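Local coordinates for cell cycle serine/threonine-protein kinase CDC5/MSD2 (Saccharomyces cerevisiae, PDB 6MF4) that phosphorylates proteins such as SCC1/MCD1 and NET1 on serine or threonine to promote mitotic exit, and is represented here by its polo-box domain, at residues Y113-E118 with T129-A134; I120-N125 with E169-F174; D135-W140 with H154-E159. All blocks are in the same frame, centred on the assembly; numbering follows the deposited sequence.

All three interactions belong to the antiparallel sheet and helix of polo box 1. Interaction 1 spans strand 120-123, which fills the space between its two strands and supplies the sheet side of interaction 2; their centres are about 10 Å apart. Backbone bonds join them, Tyr113 to Gly121 and Ile120 to Arg132. Interaction 3 lies at the edge of the sheet and binds zinc. Its centre is about 12 Å from that of interaction 1, to which Leu131 with Trp140 and Leu133 with Glu138 connect it, and about 14 Å from that of interaction 2, which it does not touch. The side chain of Leu131 is about 11 Å from zinc.

Interaction 1. Residues Y113-E118 with T129-A134; sequences YQLSTE and TVLRLA
In the antiparallel sheet of polo box 1, Tyr113 and Leu115 meet Thr129 and Leu131 across the strand that separates them, 120-123. The axes of strands 113-115 and 129-132 are 9.3 Å apart at closest approach, so between the strands themselves long side chains and a water make the contact. With chi1 at 55°, CG of Tyr113 sits between its backbone N and carbonyl carbon, and the long phenol reaches across at about a right angle to the Thr129 side chain. Tyr113 OH comes within 3.9 Å of Thr129 CG2, while Leu131 CD1 approaches the ring obliquely. Threonine suits this place because it offers both a methyl and a hydroxyl: one water bonds to Tyr113 OH and Thr129 OG1, each at 2.7 Å. The phenol oxygen is also bonded to the backbone N of Leu200. Leucine tips continue the apolar seam, Leu115 CD1 lying 4.5 Å from Leu131 CD1.

Beyond the strand, a type I turn from Leu115 to Glu118 is closed by Glu118 N to Leu115 O at 2.7 Å. It folds back against Ala134, whose short side chain lets the turn approach closely: Ala134 CB is 3.3 Å from Thr117 O and 3.8 Å from Glu118 CB. A second water bridges Glu118 O and Arg132 O, though other acceptors compete for its protons, and it accepts from Arg132 NH1 in the guanidinium plane at 2.9 Å.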
ATOM      1  N   TYR A 113       4.862   5.833  -8.405  1.00 12.98           N
ATOM      2  CA  TYR A 113       3.566   5.175  -8.384  1.00 11.59           C
ATOM      3  C   TYR A 113       2.444   6.195  -8.471  1.00 15.43           C
ATOM      4  O   TYR A 113       2.620   7.359  -8.104  1.00 13.91           O
ATOM      5  CB  TYR A 113       3.412   4.342  -7.110  1.00 12.68           C
ATOM      6  CG  TYR A 113       3.632   5.130  -5.839  1.00 14.77           C
ATOM      7  CD1 TYR A 113       4.912   5.352  -5.353  1.00 14.42           C
ATOM      8  CD2 TYR A 113       2.559   5.660  -5.127  1.00 14.71           C
ATOM      9  CE1 TYR A 113       5.119   6.075  -4.189  1.00 16.07           C
ATOM     10  CE2 TYR A 113       2.760   6.378  -3.959  1.00 14.11           C
ATOM     11  CZ  TYR A 113       4.044   6.584  -3.501  1.00 14.58           C
ATOM     12  OH  TYR A 113       4.254   7.294  -2.345  1.00 14.63           O
ATOM     13  N   GLN A 114       1.295   5.754  -8.974  1.00 13.88           N
ATOM     14  CA  GLN A 114       0.085   6.562  -8.952  1.00 13.08           C
ATOM     15  C   GLN A 114      -0.950   5.851  -8.089  1.00 15.34           C
ATOM     16  O   GLN A 114      -1.041   4.625  -8.116  1.00 15.83           O
ATOM     17  CB  GLN A 114      -0.450   6.798 -10.371  1.00 14.17           C
ATOM     18  CG  GLN A 114      -1.646   7.745 -10.413  1.00 13.90           C
ATOM     19  CD  GLN A 114      -2.085   8.088 -11.825  1.00 25.23           C
ATOM     20  OE1 GLN A 114      -1.298   8.574 -12.632  1.00 32.03           O
ATOM     21  NE2 GLN A 114      -3.355   7.845 -12.123  1.00 31.08           N
ATOM     22  N   LEU A 115      -1.708   6.627  -7.319  1.00 15.86           N
ATOM     23  CA  LEU A 115      -2.758   6.098  -6.456  1.00 16.43           C
ATOM     24  C   LEU A 115      -4.133   6.326  -7.075  1.00 14.47           C
ATOM     25  O   LEU A 115      -4.268   7.068  -8.047  1.00 14.89           O
ATOM     26  CB  LEU A 115      -2.690   6.751  -5.072  1.00 15.68           C
ATOM     27  CG  LEU A 115      -1.388   6.557  -4.297  1.00 15.90           C
ATOM     28  CD1 LEU A 115      -1.433   7.345  -2.997  1.00 21.96           C
ATOM     29  CD2 LEU A 115      -1.136   5.083  -4.015  1.00 14.75           C
ATOM     30  N   SER A 116      -5.154   5.699  -6.497  1.00 15.52           N
ATOM     31  CA  SER A 116      -6.511   5.794  -7.033  1.00 19.84           C
ATOM     32  C   SER A 116      -7.077   7.210  -6.903  1.00 22.58           C
ATOM     33  O   SER A 116      -8.048   7.563  -7.568  1.00 20.39           O
ATOM     34  CB  SER A 116      -7.424   4.784  -6.335  1.00 21.34           C
ATOM     35  OG  SER A 116      -7.206   4.777  -4.938  1.00 20.33           O
ATOM     36  N   THR A 117      -6.463   8.013  -6.043  1.00 17.12           N
ATOM     37  CA  THR A 117      -6.771   9.436  -5.933  1.00 18.56           C
ATOM     38  C   THR A 117      -6.159  10.252  -7.073  1.00 17.71           C
ATOM     39  O   THR A 117      -6.399  11.457  -7.177  1.00 17.04           O
ATOM     40  CB  THR A 117      -6.234   9.999  -4.626  1.00 17.11           C
ATOM     41  OG1 THR A 117      -4.837   9.678  -4.542  1.00 18.13           O
ATOM     42  CG2 THR A 117      -6.974   9.405  -3.435  1.00 25.62           C
ATOM     43  N   GLU A 118      -5.356   9.571  -7.893  1.00 16.12           N
ATOM     44  CA  GLU A 118      -4.544  10.149  -8.970  1.00 17.60           C
ATOM     45  C   GLU A 118      -3.361  10.953  -8.425  1.00 19.23           C
ATOM     46  O   GLU A 118      -2.651  11.612  -9.185  1.00 16.93           O
ATOM     47  CB  GLU A 118      -5.399  11.005  -9.917  1.00 21.86           C
ATOM     48  CG  GLU A 118      -6.380  10.162 -10.723  1.00 21.79           C
ATOM     49  CD  GLU A 118      -7.228  10.971 -11.695  1.00 31.46           C
ATOM     50  OE1 GLU A 118      -7.146  12.215 -11.685  1.00 39.96           O
ATOM     51  OE2 GLU A 118      -7.978  10.351 -12.472  1.00 35.58           O
ATOM     52  N   THR A 129      10.245  10.814   0.222  1.00 16.08           N
ATOM     53  CA  THR A 129       9.166  10.790  -0.756  1.00 15.87           C
ATOM     54  C   THR A 129       8.633  12.191  -1.032  1.00 13.47           C
ATOM     55  O   THR A 129       8.526  13.011  -0.117  1.00 15.10           O
ATOM     56  CB  THR A 129       7.997   9.905  -0.275  1.00 17.97           C
ATOM     57  OG1 THR A 129       8.410   8.534  -0.244  1.00 17.54           O
ATOM     58  CG2 THR A 129       6.777  10.044  -1.195  1.00 18.47           C
ATOM     59  N   VAL A 130       8.319  12.461  -2.296  1.00 15.54           N
ATOM     60  CA  VAL A 130       7.436  13.567  -2.642  1.00 15.15           C
ATOM     61  C   VAL A 130       6.130  12.962  -3.123  1.00 13.12           C
ATOM     62  O   VAL A 130       6.115  12.138  -4.042  1.00 14.81           O
ATOM     63  CB  VAL A 130       8.020  14.497  -3.725  1.00 16.69           C
ATOM     64  CG1 VAL A 130       6.957  15.475  -4.233  1.00 17.87           C
ATOM     65  CG2 VAL A 130       9.204  15.266  -3.183  1.00 16.14           C
ATOM     66  N   LEU A 131       5.043  13.352  -2.466  1.00 16.89           N
ATOM     67  CA  LEU A 131       3.708  12.951  -2.866  1.00 16.18           C
ATOM     68  C   LEU A 131       3.017  14.153  -3.502  1.00 15.55           C
ATOM     69  O   LEU A 131       2.631  15.093  -2.817  1.00 15.61           O
ATOM     70  CB  LEU A 131       2.911  12.425  -1.669  1.00 14.28           C
ATOM     71  CG  LEU A 131       1.525  11.861  -1.996  1.00 19.58           C
ATOM     72  CD1 LEU A 131       1.638  10.570  -2.798  1.00 19.67           C
ATOM     73  CD2 LEU A 131       0.719  11.641  -0.726  1.00 21.19           C
ATOM     74  N   ARG A 132       2.893  14.108  -4.823  1.00 15.23           N
ATOM     75  CA  ARG A 132       2.263  15.164  -5.608  1.00 15.68           C
ATOM     76  C   ARG A 132       0.755  14.935  -5.686  1.00 17.05           C
ATOM     77  O   ARG A 132       0.306  13.943  -6.258  1.00 17.71           O
ATOM     78  CB  ARG A 132       2.886  15.185  -7.006  1.00 17.90           C
ATOM     79  CG  ARG A 132       2.326  16.188  -8.003  1.00 24.97           C
ATOM     80  CD  ARG A 132       2.643  15.689  -9.405  1.00 28.85           C
ATOM     81  NE  ARG A 132       2.374  16.657 -10.468  1.00 30.13           N
ATOM     82  CZ  ARG A 132       1.237  16.734 -11.156  1.00 32.52           C
ATOM     83  NH1 ARG A 132       0.218  15.919 -10.889  1.00 30.59           N
ATOM     84  NH2 ARG A 132       1.113  17.646 -12.108  1.00 31.99           N
ATOM     85  N   LEU A 133      -0.030  15.849  -5.122  1.00 17.21           N
ATOM     86  CA  LEU A 133      -1.479  15.688  -5.145  1.00 16.90           C
ATOM     87  C   LEU A 133      -2.013  15.843  -6.560  1.00 16.48           C
ATOM     88  O   LEU A 133      -1.407  16.501  -7.406  1.00 17.90           O
ATOM     89  CB  LEU A 133      -2.168  16.683  -4.209  1.00 19.07           C
ATOM     90  CG  LEU A 133      -2.262  16.225  -2.752  1.00 23.45           C
ATOM     91  CD1 LEU A 133      -0.922  16.359  -2.067  1.00 26.33           C
ATOM     92  CD2 LEU A 133      -3.327  17.000  -1.997  1.00 24.43           C
ATOM     93  N   ALA A 134      -3.155  15.215  -6.807  1.00 17.18           N
ATOM     94  CA  ALA A 134      -3.759  15.197  -8.127  1.00 18.47           C
ATOM     95  C   ALA A 134      -4.134  16.598  -8.605  1.00 19.64           C
ATOM     96  O   ALA A 134      -4.317  16.819  -9.801  1.00 21.20           O
ATOM     97  CB  ALA A 134      -4.985  14.302  -8.115  1.00 20.98           C
TER
HETATM   98  O   HOH W   1       6.618   6.741  -1.253  1.00 16.49           O
HETATM   99  O   HOH W   2      -0.514  13.838  -9.033  1.00 27.08           O

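Interaction 2. Residues I120-N125 with E169-F174; sequences IGVLFN and EVVDFF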
ATOM      1  N   ILE A 120       0.433  11.220  -7.276  1.00 15.38           N
ATOM      2  CA  ILE A 120       1.632  10.569  -7.786  1.00 15.74           C
ATOM      3  C   ILE A 120       2.758  10.707  -6.772  1.00 16.17           C
ATOM      4  O   ILE A 120       3.052  11.803  -6.311  1.00 16.09           O
ATOM      5  CB  ILE A 120       2.062  11.166  -9.140  1.00 19.47           C
ATOM      6  CG1 ILE A 120       1.023  10.812 -10.207  1.00 19.22           C
ATOM      7  CG2 ILE A 120       3.438  10.642  -9.560  1.00 18.50           C
ATOM      8  CD1 ILE A 120       1.183  11.572 -11.500  1.00 24.83           C
ATOM      9  N   GLY A 121       3.378   9.583  -6.429  1.00 14.28           N
ATOM     10  CA  GLY A 121       4.494   9.584  -5.508  1.00 13.64           C
ATOM     11  C   GLY A 121       5.793   9.244  -6.200  1.00 13.50           C
ATOM     12  O   GLY A 121       5.819   8.479  -7.164  1.00 13.42           O
ATOM     13  N   VAL A 122       6.875   9.837  -5.710  1.00 11.53           N
ATOM     14  CA  VAL A 122       8.213   9.401  -6.072  1.00 12.29           C
ATOM     15  C   VAL A 122       8.939   9.058  -4.788  1.00 14.63           C
ATOM     16  O   VAL A 122       9.053   9.887  -3.884  1.00 13.97           O
ATOM     17  CB  VAL A 122       8.997  10.464  -6.856  1.00 12.41           C
ATOM     18  CG1 VAL A 122      10.401   9.955  -7.183  1.00 14.82           C
ATOM     19  CG2 VAL A 122       8.260  10.832  -8.137  1.00 17.44           C
ATOM     20  N   LEU A 123       9.384   7.810  -4.711  1.00 14.20           N
ATOM     21  CA  LEU A 123      10.182   7.321  -3.605  1.00 15.83           C
ATOM     22  C   LEU A 123      11.641   7.417  -4.026  1.00 16.24           C
ATOM     23  O   LEU A 123      12.105   6.662  -4.882  1.00 16.68           O
ATOM     24  CB  LEU A 123       9.785   5.884  -3.255  1.00 16.89           C
ATOM     25  CG  LEU A 123      10.557   5.154  -2.155  1.00 24.54           C
ATOM     26  CD1 LEU A 123      10.649   5.985  -0.890  1.00 21.19           C
ATOM     27  CD2 LEU A 123       9.878   3.822  -1.868  1.00 27.44           C
ATOM     28  N   PHE A 124      12.351   8.378  -3.449  1.00 16.56           N
ATOM     29  CA  PHE A 124      13.727   8.642  -3.839  1.00 15.61           C
ATOM     30  C   PHE A 124      14.672   7.628  -3.207  1.00 21.85           C
ATOM     31  O   PHE A 124      14.306   6.918  -2.271  1.00 16.40           O
ATOM     32  CB  PHE A 124      14.108  10.066  -3.452  1.00 16.22           C
ATOM     33  CG  PHE A 124      13.368  11.106  -4.234  1.00 14.94           C
ATOM     34  CD1 PHE A 124      13.875  11.578  -5.431  1.00 17.53           C
ATOM     35  CD2 PHE A 124      12.152  11.591  -3.788  1.00 16.94           C
ATOM     36  CE1 PHE A 124      13.187  12.527  -6.165  1.00 16.98           C
ATOM     37  CE2 PHE A 124      11.460  12.540  -4.516  1.00 17.12           C
ATOM     38  CZ  PHE A 124      11.976  13.008  -5.704  1.00 14.30           C
ATOM     39  N   ASN A 125      15.892   7.560  -3.725  1.00 23.14           N
ATOM     40  CA  ASN A 125      16.822   6.512  -3.328  1.00 24.31           C
ATOM     41  C   ASN A 125      17.313   6.654  -1.889  1.00 21.99           C
ATOM     42  O   ASN A 125      17.761   5.680  -1.290  1.00 28.03           O
ATOM     43  CB  ASN A 125      18.008   6.483  -4.297  1.00 22.65           C
ATOM     44  CG  ASN A 125      17.616   5.989  -5.679  1.00 25.66           C
ATOM     45  OD1 ASN A 125      16.650   5.243  -5.830  1.00 27.90           O
ATOM     46  ND2 ASN A 125      18.363   6.404  -6.695  1.00 20.26           N
ATOM     47  N   GLU A 169      11.680  18.275 -10.255  1.00 16.51           N
ATOM     48  CA  GLU A 169      11.982  17.998 -11.659  1.00 19.38           C
ATOM     49  C   GLU A 169      11.799  16.508 -11.952  1.00 17.55           C
ATOM     50  O   GLU A 169      11.290  16.130 -13.008  1.00 16.81           O
ATOM     51  CB  GLU A 169      13.407  18.430 -12.014  1.00 23.03           C
ATOM     52  CG  GLU A 169      13.634  19.931 -11.962  1.00 25.43           C
ATOM     53  CD  GLU A 169      12.724  20.698 -12.907  1.00 33.31           C
ATOM     54  OE1 GLU A 169      12.698  20.372 -14.112  1.00 31.79           O
ATOM     55  OE2 GLU A 169      12.027  21.622 -12.439  1.00 39.19           O
ATOM     56  N   VAL A 170      12.225  15.666 -11.017  1.00 14.88           N
ATOM     57  CA  VAL A 170      12.022  14.228 -11.143  1.00 13.89           C
ATOM     58  C   VAL A 170      10.530  13.915 -11.062  1.00 16.12           C
ATOM     59  O   VAL A 170      10.017  13.093 -11.820  1.00 16.81           O
ATOM     60  CB  VAL A 170      12.787  13.450 -10.052  1.00 18.77           C
ATOM     61  CG1 VAL A 170      12.403  11.965 -10.048  1.00 17.34           C
ATOM     62  CG2 VAL A 170      14.280  13.599 -10.258  1.00 17.32           C
ATOM     63  N   VAL A 171       9.834  14.572 -10.139  1.00 14.77           N
ATOM     64  CA  VAL A 171       8.395  14.366  -9.997  1.00 16.39           C
ATOM     65  C   VAL A 171       7.678  14.751 -11.293  1.00 16.33           C
ATOM     66  O   VAL A 171       6.736  14.076 -11.717  1.00 17.05           O
ATOM     67  CB  VAL A 171       7.825  15.175  -8.810  1.00 16.94           C
ATOM     68  CG1 VAL A 171       6.298  15.228  -8.856  1.00 21.43           C
ATOM     69  CG2 VAL A 171       8.279  14.566  -7.494  1.00 16.17           C
ATOM     70  N   ASP A 172       8.142  15.825 -11.926  1.00 15.78           N
ATOM     71  CA  ASP A 172       7.576  16.281 -13.193  1.00 20.04           C
ATOM     72  C   ASP A 172       7.755  15.227 -14.280  1.00 19.94           C
ATOM     73  O   ASP A 172       6.842  14.982 -15.074  1.00 17.75           O
ATOM     74  CB  ASP A 172       8.220  17.608 -13.615  1.00 23.84           C
ATOM     75  CG  ASP A 172       7.733  18.091 -14.968  1.00 37.08           C
ATOM     76  OD1 ASP A 172       6.537  18.444 -15.065  1.00 29.69           O
ATOM     77  OD2 ASP A 172       8.544  18.132 -15.923  1.00 38.81           O
ATOM     78  N   PHE A 173       8.926  14.597 -14.312  1.00 17.89           N
ATOM     79  CA  PHE A 173       9.176  13.516 -15.257  1.00 18.07           C
ATOM     80  C   PHE A 173       8.138  12.407 -15.093  1.00 17.24           C
ATOM     81  O   PHE A 173       7.567  11.925 -16.071  1.00 18.49           O
ATOM     82  CB  PHE A 173      10.586  12.939 -15.075  1.00 16.92           C
ATOM     83  CG  PHE A 173      10.819  11.666 -15.844  1.00 19.73           C
ATOM     84  CD1 PHE A 173      11.251  11.704 -17.158  1.00 23.80           C
ATOM     85  CD2 PHE A 173      10.590  10.431 -15.255  1.00 18.48           C
ATOM     86  CE1 PHE A 173      11.456  10.539 -17.866  1.00 24.17           C
ATOM     87  CE2 PHE A 173      10.788   9.262 -15.961  1.00 21.89           C
ATOM     88  CZ  PHE A 173      11.221   9.315 -17.268  1.00 24.08           C
ATOM     89  N   PHE A 174       7.888  12.002 -13.854  1.00 17.49           N
ATOM     90  CA  PHE A 174       6.976  10.891 -13.618  1.00 17.94           C
ATOM     91  C   PHE A 174       5.517  11.309 -13.798  1.00 17.88           C
ATOM     92  O   PHE A 174       4.691  10.494 -14.193  1.00 18.44           O
ATOM     93  CB  PHE A 174       7.215  10.294 -12.232  1.00 15.83           C
ATOM     94  CG  PHE A 174       8.429   9.409 -12.176  1.00 16.97           C
ATOM     95  CD1 PHE A 174       8.455   8.215 -12.878  1.00 16.63           C
ATOM     96  CD2 PHE A 174       9.552   9.779 -11.454  1.00 18.19           C
ATOM     97  CE1 PHE A 174       9.566   7.399 -12.848  1.00 17.68           C
ATOM     98  CE2 PHE A 174      10.668   8.964 -11.420  1.00 16.65           C
ATOM     99  CZ  PHE A 174      10.673   7.771 -12.118  1.00 16.40           C
TER
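Val122 on strand 120-123 turns both methyls to the helix: a chi1 of 179° sets CG1 opposite the backbone N and leaves CG2 opposite the carbonyl carbon, so each branch serves a different helical neighbour. CG1 of Val122 meets Val170 CG1 at 4.0 Å, the two valines crossing at about a right angle. Its other methyl, Val122 CG2, reaches both Val171 CG2 at 3.8 Å and Phe174 CD2 at 3.7 Å, approaching the phenylalanine ring obliquely. Phe124, with chi1 at -67°, folds its ring back over its own strand neighbour, and Val122 CG1 rests over the centre of that ring's face. Phe124 and Val170 come from opposite directions, Val170 CG1 standing oblique to the ring, 4.0 Å from Phe124 CE1.

Branched valines suit this face because their methyls lie close to the backbone and fit a short gap, whereas the flat phenylalanines extend the contact at its two ends. Phe173 CD2 covers the centre of one face of the Phe174 ring from within the helix.

This is the polo-box arrangement of a helix laid across an antiparallel sheet, the axes of strand 120-123 and segment 169-174 passing 8.7 Å apart at 128°. On the strands beside 120-123, Val171 also touches Val130 and Arg132 of 129-132, and Phe174 touches Ser112 of 111-115; His167, earlier in helix 165-178, meets the Phe124 ring edge-to-face.

Interaction 3. Residues D135-W140 with H154-E159; sequences DAEEFW and HYLLSE. With ZN (zinc ion), chain C.
Glu138 and His154 join the two strands of a beta hairpin, 138-145 with 149-156, through a zinc ion at the outer edge of the polo box 1 sheet. Glu138 OE1 binds the metal at 2.0 Å and His154 NE2 at 2.1 Å, a carboxylate oxygen and an imidazole nitrogen being common zinc donors; His194 is the third protein ligand. The two side chains project from the same sheet face, and the carboxylate stands 89° from the imidazole plane. Sharing the metal accounts for the closeness of Glu138 OE1 and His154 NE2, which have no hydrogen bond between them. Trp140, also on this face, receives the His154 edge against its own face in a T-shaped stack, while its NE1 is hydrogen-bonded to Asp197.

The backbone is satisfied reciprocally at the hydrogen-bonded pair: Phe139 N gives to Tyr155 O and Tyr155 N to Phe139 O, both at 2.9 Å. Where the strands run out, Leu157 N continues the pairing to Glu137 O at 2.8 Å. Glu137 bends at chi2 (56°), bringing OE1 to Ser158 OG, which donates to its syn lone pair at 3.0 Å. Asp135 forms an Asx turn: its OD1 accepts from both Glu137 N and Glu138 N, reaching it from one face of the carboxylate, while OD2 bonds to Tyr193 OH. An aspartate is short enough to gather these amides just before the strand starts.

On the other sheet face, which carries Phe139 and Tyr155, Tyr155 CB makes a CH-pi contact over the Phe139 ring, 3.6 Å from its centroid.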
ATOM      1  N   ASP A 135      -4.246  17.543  -7.679  1.00 18.14           N
ATOM      2  CA  ASP A 135      -4.644  18.900  -8.045  1.00 16.21           C
ATOM      3  C   ASP A 135      -3.523  19.648  -8.768  1.00 20.18           C
ATOM      4  O   ASP A 135      -3.738  20.733  -9.308  1.00 20.54           O
ATOM      5  CB  ASP A 135      -5.101  19.683  -6.807  1.00 17.96           C
ATOM      6  CG  ASP A 135      -4.050  19.739  -5.707  1.00 20.96           C
ATOM      7  OD1 ASP A 135      -2.839  19.667  -5.999  1.00 18.93           O
ATOM      8  OD2 ASP A 135      -4.445  19.893  -4.534  1.00 23.10           O
ATOM      9  N   ALA A 136      -2.332  19.056  -8.786  1.00 20.13           N
ATOM     10  CA  ALA A 136      -1.171  19.653  -9.441  1.00 21.97           C
ATOM     11  C   ALA A 136      -0.821  21.024  -8.866  1.00 22.94           C
ATOM     12  O   ALA A 136      -0.280  21.872  -9.574  1.00 30.27           O
ATOM     13  CB  ALA A 136      -1.410  19.767 -10.950  1.00 27.67           C
ATOM     14  N   GLU A 137      -1.123  21.236  -7.588  1.00 20.01           N
ATOM     15  CA  GLU A 137      -0.739  22.479  -6.911  1.00 23.38           C
ATOM     16  C   GLU A 137      -0.087  22.237  -5.549  1.00 29.21           C
ATOM     17  O   GLU A 137       0.746  23.034  -5.115  1.00 25.88           O
ATOM     18  CB  GLU A 137      -1.960  23.400  -6.742  1.00 33.24           C
ATOM     19  CG  GLU A 137      -1.775  24.587  -5.770  1.00 51.69           C
ATOM     20  CD  GLU A 137      -0.588  25.493  -6.097  1.00 70.20           C
ATOM     21  OE1 GLU A 137      -0.343  26.443  -5.321  1.00 51.27           O
ATOM     22  OE2 GLU A 137       0.103  25.271  -7.115  1.00 64.50           O
ATOM     23  N   GLU A 138      -0.460  21.151  -4.877  1.00 19.77           N
ATOM     24  CA  GLU A 138       0.092  20.853  -3.556  1.00 16.08           C
ATOM     25  C   GLU A 138       0.926  19.577  -3.567  1.00 18.64           C
ATOM     26  O   GLU A 138       0.658  18.659  -4.343  1.00 18.84           O
ATOM     27  CB  GLU A 138      -1.027  20.714  -2.521  1.00 20.22           C
ATOM     28  CG  GLU A 138      -1.956  21.917  -2.433  1.00 23.36           C
ATOM     29  CD  GLU A 138      -2.619  22.040  -1.076  1.00 21.13           C
ATOM     30  OE1 GLU A 138      -2.941  20.998  -0.469  1.00 19.60           O
ATOM     31  OE2 GLU A 138      -2.817  23.183  -0.611  1.00 20.80           O
ATOM     32  N   PHE A 139       1.935  19.521  -2.701  1.00 13.89           N
ATOM     33  CA  PHE A 139       2.665  18.277  -2.490  1.00 14.38           C
ATOM     34  C   PHE A 139       3.161  18.170  -1.056  1.00 16.25           C
ATOM     35  O   PHE A 139       3.292  19.172  -0.349  1.00 16.13           O
ATOM     36  CB  PHE A 139       3.835  18.143  -3.484  1.00 15.84           C
ATOM     37  CG  PHE A 139       4.996  19.067  -3.220  1.00 17.30           C
ATOM     38  CD1 PHE A 139       5.031  20.336  -3.777  1.00 19.17           C
ATOM     39  CD2 PHE A 139       6.071  18.651  -2.449  1.00 18.36           C
ATOM     40  CE1 PHE A 139       6.112  21.180  -3.556  1.00 19.11           C
ATOM     41  CE2 PHE A 139       7.150  19.490  -2.223  1.00 19.60           C
ATOM     42  CZ  PHE A 139       7.165  20.761  -2.770  1.00 17.59           C
ATOM     43  N   TRP A 140       3.392  16.929  -0.637  1.00 15.66           N
ATOM     44  CA  TRP A 140       4.047  16.614   0.624  1.00 12.14           C
ATOM     45  C   TRP A 140       5.484  16.194   0.381  1.00 14.13           C
ATOM     46  O   TRP A 140       5.749  15.407  -0.524  1.00 15.16           O
ATOM     47  CB  TRP A 140       3.343  15.469   1.355  1.00 14.76           C
ATOM     48  CG  TRP A 140       1.957  15.733   1.804  1.00 17.15           C
ATOM     49  CD1 TRP A 140       0.806  15.330   1.192  1.00 20.81           C
ATOM     50  CD2 TRP A 140       1.559  16.438   2.983  1.00 18.21           C
ATOM     51  NE1 TRP A 140      -0.285  15.743   1.915  1.00 18.90           N
ATOM     52  CE2 TRP A 140       0.149  16.429   3.019  1.00 20.49           C
ATOM     53  CE3 TRP A 140       2.256  17.077   4.013  1.00 17.33           C
ATOM     54  CZ2 TRP A 140      -0.576  17.034   4.042  1.00 22.77           C
ATOM     55  CZ3 TRP A 140       1.532  17.677   5.034  1.00 19.51           C
ATOM     56  CH2 TRP A 140       0.132  17.649   5.040  1.00 22.25           C
ATOM     57  N   HIS A 154       4.005  20.161   4.259  1.00 17.06           N
ATOM     58  CA  HIS A 154       3.053  20.626   3.252  1.00 18.41           C
ATOM     59  C   HIS A 154       3.634  21.771   2.421  1.00 21.79           C
ATOM     60  O   HIS A 154       4.075  22.777   2.978  1.00 20.39           O
ATOM     61  CB  HIS A 154       1.773  21.065   3.974  1.00 20.22           C
ATOM     62  CG  HIS A 154       0.671  21.530   3.072  1.00 21.10           C
ATOM     63  ND1 HIS A 154       0.739  22.701   2.355  1.00 20.22           N
ATOM     64  CD2 HIS A 154      -0.551  21.001   2.819  1.00 19.53           C
ATOM     65  CE1 HIS A 154      -0.385  22.867   1.676  1.00 24.07           C
ATOM     66  NE2 HIS A 154      -1.185  21.851   1.946  1.00 18.46           N
ATOM     67  N   TYR A 155       3.638  21.617   1.095  1.00 17.95           N
ATOM     68  CA  TYR A 155       4.137  22.660   0.191  1.00 20.17           C
ATOM     69  C   TYR A 155       3.216  22.921  -0.995  1.00 20.79           C
ATOM     70  O   TYR A 155       2.378  22.091  -1.342  1.00 16.45           O
ATOM     71  CB  TYR A 155       5.519  22.291  -0.348  1.00 20.98           C
ATOM     72  CG  TYR A 155       6.617  22.343   0.680  1.00 22.76           C
ATOM     73  CD1 TYR A 155       7.123  23.557   1.124  1.00 26.53           C
ATOM     74  CD2 TYR A 155       7.154  21.180   1.202  1.00 20.71           C
ATOM     75  CE1 TYR A 155       8.129  23.606   2.065  1.00 24.75           C
ATOM     76  CE2 TYR A 155       8.158  21.218   2.140  1.00 19.50           C
ATOM     77  CZ  TYR A 155       8.643  22.434   2.568  1.00 23.95           C
ATOM     78  OH  TYR A 155       9.648  22.472   3.505  1.00 27.35           O
ATOM     79  N   LEU A 156       3.401  24.088  -1.611  1.00 24.70           N
ATOM     80  CA  LEU A 156       2.763  24.427  -2.877  1.00 24.80           C
ATOM     81  C   LEU A 156       3.799  24.400  -3.991  1.00 26.83           C
ATOM     82  O   LEU A 156       4.919  24.879  -3.807  1.00 27.11           O
ATOM     83  CB  LEU A 156       2.116  25.812  -2.810  1.00 30.53           C
ATOM     84  CG  LEU A 156       1.170  26.092  -1.644  1.00 27.48           C
ATOM     85  CD1 LEU A 156       0.630  27.511  -1.738  1.00 31.71           C
ATOM     86  CD2 LEU A 156       0.031  25.088  -1.611  1.00 29.48           C
ATOM     87  N   LEU A 157       3.429  23.851  -5.145  1.00 24.69           N
ATOM     88  CA  LEU A 157       4.333  23.825  -6.291  1.00 32.32           C
ATOM     89  C   LEU A 157       4.694  25.245  -6.711  1.00 41.02           C
ATOM     90  O   LEU A 157       5.805  25.500  -7.174  1.00 45.74           O
ATOM     91  CB  LEU A 157       3.704  23.072  -7.467  1.00 32.15           C
ATOM     92  CG  LEU A 157       3.575  21.553  -7.319  1.00 39.99           C
ATOM     93  CD1 LEU A 157       2.743  20.969  -8.450  1.00 42.54           C
ATOM     94  CD2 LEU A 157       4.943  20.893  -7.282  1.00 38.60           C
ATOM     95  N   SER A 158       3.754  26.167  -6.527  1.00 38.67           N
ATOM     96  CA  SER A 158       3.962  27.568  -6.883  1.00 45.38           C
ATOM     97  C   SER A 158       4.916  28.272  -5.915  1.00 43.52           C
ATOM     98  O   SER A 158       5.452  29.335  -6.227  1.00 56.50           O
ATOM     99  CB  SER A 158       2.624  28.306  -6.918  1.00 41.20           C
ATOM    100  OG  SER A 158       2.008  28.305  -5.640  1.00 44.57           O
ATOM    101  N   GLU A 159       5.112  27.677  -4.742  1.00 37.48           N
ATOM    102  CA  GLU A 159       6.031  28.206  -3.741  1.00 36.70           C
ATOM    103  C   GLU A 159       7.037  27.123  -3.368  1.00 38.32           C
ATOM    104  O   GLU A 159       7.265  26.839  -2.192  1.00 34.92           O
ATOM    105  CB  GLU A 159       5.274  28.686  -2.516  1.00 40.35           C
TER
HETATM  106 ZN    ZN C 802      -3.137  21.279   1.478  1.00 29.45          ZN